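Local structure of tyrosine-protein phosphatase non-receptor type 18 (Homo sapiens, 2OC3) at residues E217-Q222 with E227-H232. The protein hydrolyses phosphotyrosine in proteins through this catalytic domain, and differentially dephosphorylates autophosphorylated tyrosine kinases known to be overexpressed in tumour tissue. Sequence-based numbering, arbitrary orientation.
Sequences EARRLQ and EPLCVH
Q222, at the C-terminal end of helix 209-222, reaches the loop leading into strand 229-232 with both ends of its side-chain amide. With CG anti to the backbone N (chi1 171°) and a bend at chi2 of 65°, the amide reaches the backbone around P228. Q222 NE2 approaches the carbonyl O of E227 at 2.8 Å, but the N-H points well off the line, at 119°, and the bond is weak; a second weak bond joins NE2 to the carbonyl of G225. Q222 OE1 accepts a hydrogen bond from a water at 2.7 Å, and the same water donates to P228 O at 2.8 Å. This water-mediated link, with the weak bonds of NE2, joins the helix end to the loop.

The L229 methyls lie against the polar ends of Q222 and R219. CD2 of L229 packs 3.7 Å from Q222 OE1, while its CD1 lies over one face of the R219 guanidinium, 3.9 Å from NH2. This is the helix-to-strand connection of the classical tyrosine phosphatase domain: strand 229-232 runs parallel between 103-108 and 130-133 inside the mixed sheet and leads through H232 into the HC(X)5R signature loop, in which C233 is the predicted phosphocysteine nucleophile. L229 also touches V130 and Y105 on these flanking strands. R219, bent at chi2, passes L229, and its NH2 forms a salt bridge with D247 of helix 238-254, whose R250 and Q251 it also touches.

On the helix itself, R220 grips E217 side-on, with NE and NH2 both donating to OE1 (R220 NH2 to E217 OE1, 2.9 Å).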
loop_
_atom_site.group_PDB
_atom_site.type_symbol
_atom_site.label_atom_id
_atom_site.label_comp_id
_atom_site.label_asym_id
_atom_site.label_seq_id
_atom_site.Cartn_x
_atom_site.Cartn_y
_atom_site.Cartn_z
ATOM N N GLU A 217 5.159 -12.336 -6.525
ATOM C CA GLU A 217 4.362 -13.309 -5.802
ATOM C C GLU A 217 2.962 -12.784 -5.504
ATOM O O GLU A 217 1.973 -13.506 -5.627
ATOM C CB GLU A 217 5.062 -13.708 -4.519
ATOM C CG GLU A 217 4.256 -14.691 -3.643
ATOM C CD GLU A 217 3.900 -16.028 -4.311
ATOM O OE1 GLU A 217 4.626 -16.508 -5.195
ATOM O OE2 GLU A 217 2.874 -16.629 -3.928
ATOM N N ALA A 218 2.830 -11.518 -5.115
ATOM C CA ALA A 218 1.508 -10.964 -4.876
ATOM C C ALA A 218 0.616 -11.119 -6.088
ATOM O O ALA A 218 -0.557 -11.393 -5.969
ATOM C CB ALA A 218 1.586 -9.471 -4.504
ATOM N N ARG A 219 1.199 -10.867 -7.259
ATOM C CA ARG A 219 0.422 -10.958 -8.487
ATOM C C ARG A 219 0.034 -12.383 -8.821
ATOM O O ARG A 219 -1.059 -12.610 -9.362
ATOM C CB ARG A 219 1.169 -10.297 -9.637
ATOM C CG ARG A 219 0.975 -8.770 -9.641
ATOM C CD ARG A 219 -0.382 -8.446 -10.164
ATOM N NE ARG A 219 -0.762 -7.073 -9.896
ATOM C CZ ARG A 219 -2.004 -6.624 -9.951
ATOM N NH1 ARG A 219 -3.021 -7.442 -10.232
ATOM N NH2 ARG A 219 -2.238 -5.336 -9.681
ATOM N N ARG A 220 0.892 -13.347 -8.505
ATOM C CA ARG A 220 0.481 -14.740 -8.725
ATOM C C ARG A 220 -0.690 -15.093 -7.818
ATOM O O ARG A 220 -1.623 -15.781 -8.234
ATOM C CB ARG A 220 1.631 -15.707 -8.453
ATOM C CG ARG A 220 2.725 -15.693 -9.500
ATOM C CD ARG A 220 3.754 -16.780 -9.344
ATOM N NE ARG A 220 4.645 -16.512 -8.226
ATOM C CZ ARG A 220 5.828 -15.897 -8.321
ATOM N NH1 ARG A 220 6.299 -15.473 -9.486
ATOM N NH2 ARG A 220 6.554 -15.730 -7.260
ATOM N N LEU A 221 -0.633 -14.653 -6.552
ATOM C CA LEU A 221 -1.684 -14.977 -5.585
ATOM C C LEU A 221 -2.984 -14.255 -5.890
ATOM O O LEU A 221 -4.073 -14.786 -5.630
ATOM C CB LEU A 221 -1.236 -14.635 -4.169
ATOM C CG LEU A 221 -0.039 -15.423 -3.674
ATOM C CD1 LEU A 221 0.595 -14.763 -2.457
ATOM C CD2 LEU A 221 -0.416 -16.902 -3.359
ATOM N N GLN A 222 -2.876 -13.033 -6.401
ATOM C CA GLN A 222 -4.035 -12.211 -6.760
ATOM C C GLN A 222 -4.823 -12.825 -7.922
ATOM O O GLN A 222 -6.063 -12.796 -7.909
ATOM C CB GLN A 222 -3.554 -10.814 -7.168
ATOM C CG GLN A 222 -4.609 -9.863 -7.779
ATOM C CD GLN A 222 -5.691 -9.470 -6.818
ATOM O OE1 GLN A 222 -5.545 -9.591 -5.601
ATOM N NE2 GLN A 222 -6.818 -9.003 -7.372
ATOM N N GLU A 227 -10.504 -7.333 -7.561
ATOM C CA GLU A 227 -10.366 -6.946 -6.148
ATOM C C GLU A 227 -9.031 -6.227 -5.925
ATOM O O GLU A 227 -8.020 -6.607 -6.492
ATOM C CB GLU A 227 -10.501 -8.150 -5.201
ATOM C CG GLU A 227 -11.833 -8.902 -5.337
ATOM C CD GLU A 227 -11.828 -10.017 -6.400
ATOM O OE1 GLU A 227 -10.817 -10.231 -7.116
ATOM O OE2 GLU A 227 -12.880 -10.686 -6.516
ATOM N N PRO A 228 -9.051 -5.180 -5.114
ATOM C CA PRO A 228 -7.844 -4.391 -4.928
ATOM C C PRO A 228 -6.809 -5.133 -4.057
ATOM O O PRO A 228 -7.175 -5.956 -3.225
ATOM C CB PRO A 228 -8.369 -3.154 -4.205
ATOM C CG PRO A 228 -9.493 -3.632 -3.422
ATOM C CD PRO A 228 -10.170 -4.633 -4.340
ATOM N N LEU A 229 -5.552 -4.860 -4.334
ATOM C CA LEU A 229 -4.465 -5.226 -3.432
ATOM C C LEU A 229 -4.539 -4.276 -2.256
ATOM O O LEU A 229 -4.742 -3.074 -2.441
ATOM C CB LEU A 229 -3.110 -5.094 -4.109
ATOM C CG LEU A 229 -2.782 -5.997 -5.296
ATOM C CD1 LEU A 229 -1.469 -5.602 -5.906
ATOM C CD2 LEU A 229 -2.691 -7.432 -4.848
ATOM N N CYS A 230 -4.324 -4.775 -1.053
ATOM C CA CYS A 230 -4.261 -3.941 0.162
ATOM C C CYS A 230 -2.783 -3.745 0.493
ATOM O O CYS A 230 -2.073 -4.710 0.755
ATOM C CB CYS A 230 -4.964 -4.622 1.302
ATOM S SG CYS A 230 -4.899 -3.599 2.820
ATOM N N VAL A 231 -2.309 -2.509 0.432
ATOM C CA VAL A 231 -0.883 -2.184 0.593
ATOM C C VAL A 231 -0.748 -1.237 1.763
ATOM O O VAL A 231 -1.473 -0.241 1.840
ATOM C CB VAL A 231 -0.276 -1.578 -0.687
ATOM C CG1 VAL A 231 1.246 -1.428 -0.542
ATOM C CG2 VAL A 231 -0.624 -2.435 -1.967
ATOM N N HIS A 232 0.170 -1.504 2.669
ATOM C CA HIS A 232 0.351 -0.610 3.798
ATOM C C HIS A 232 1.766 -0.655 4.317
ATOM O O HIS A 232 2.485 -1.599 4.064
ATOM C CB HIS A 232 -0.620 -0.895 4.948
ATOM C CG HIS A 232 -0.269 -2.103 5.766
ATOM N ND1 HIS A 232 0.525 -2.050 6.906
ATOM C CD2 HIS A 232 -0.667 -3.392 5.647
ATOM C CE1 HIS A 232 0.618 -3.267 7.418
ATOM N NE2 HIS A 232 -0.119 -4.100 6.689
HETATM O O HOH W 1 -6.275 -8.568 -3.264
#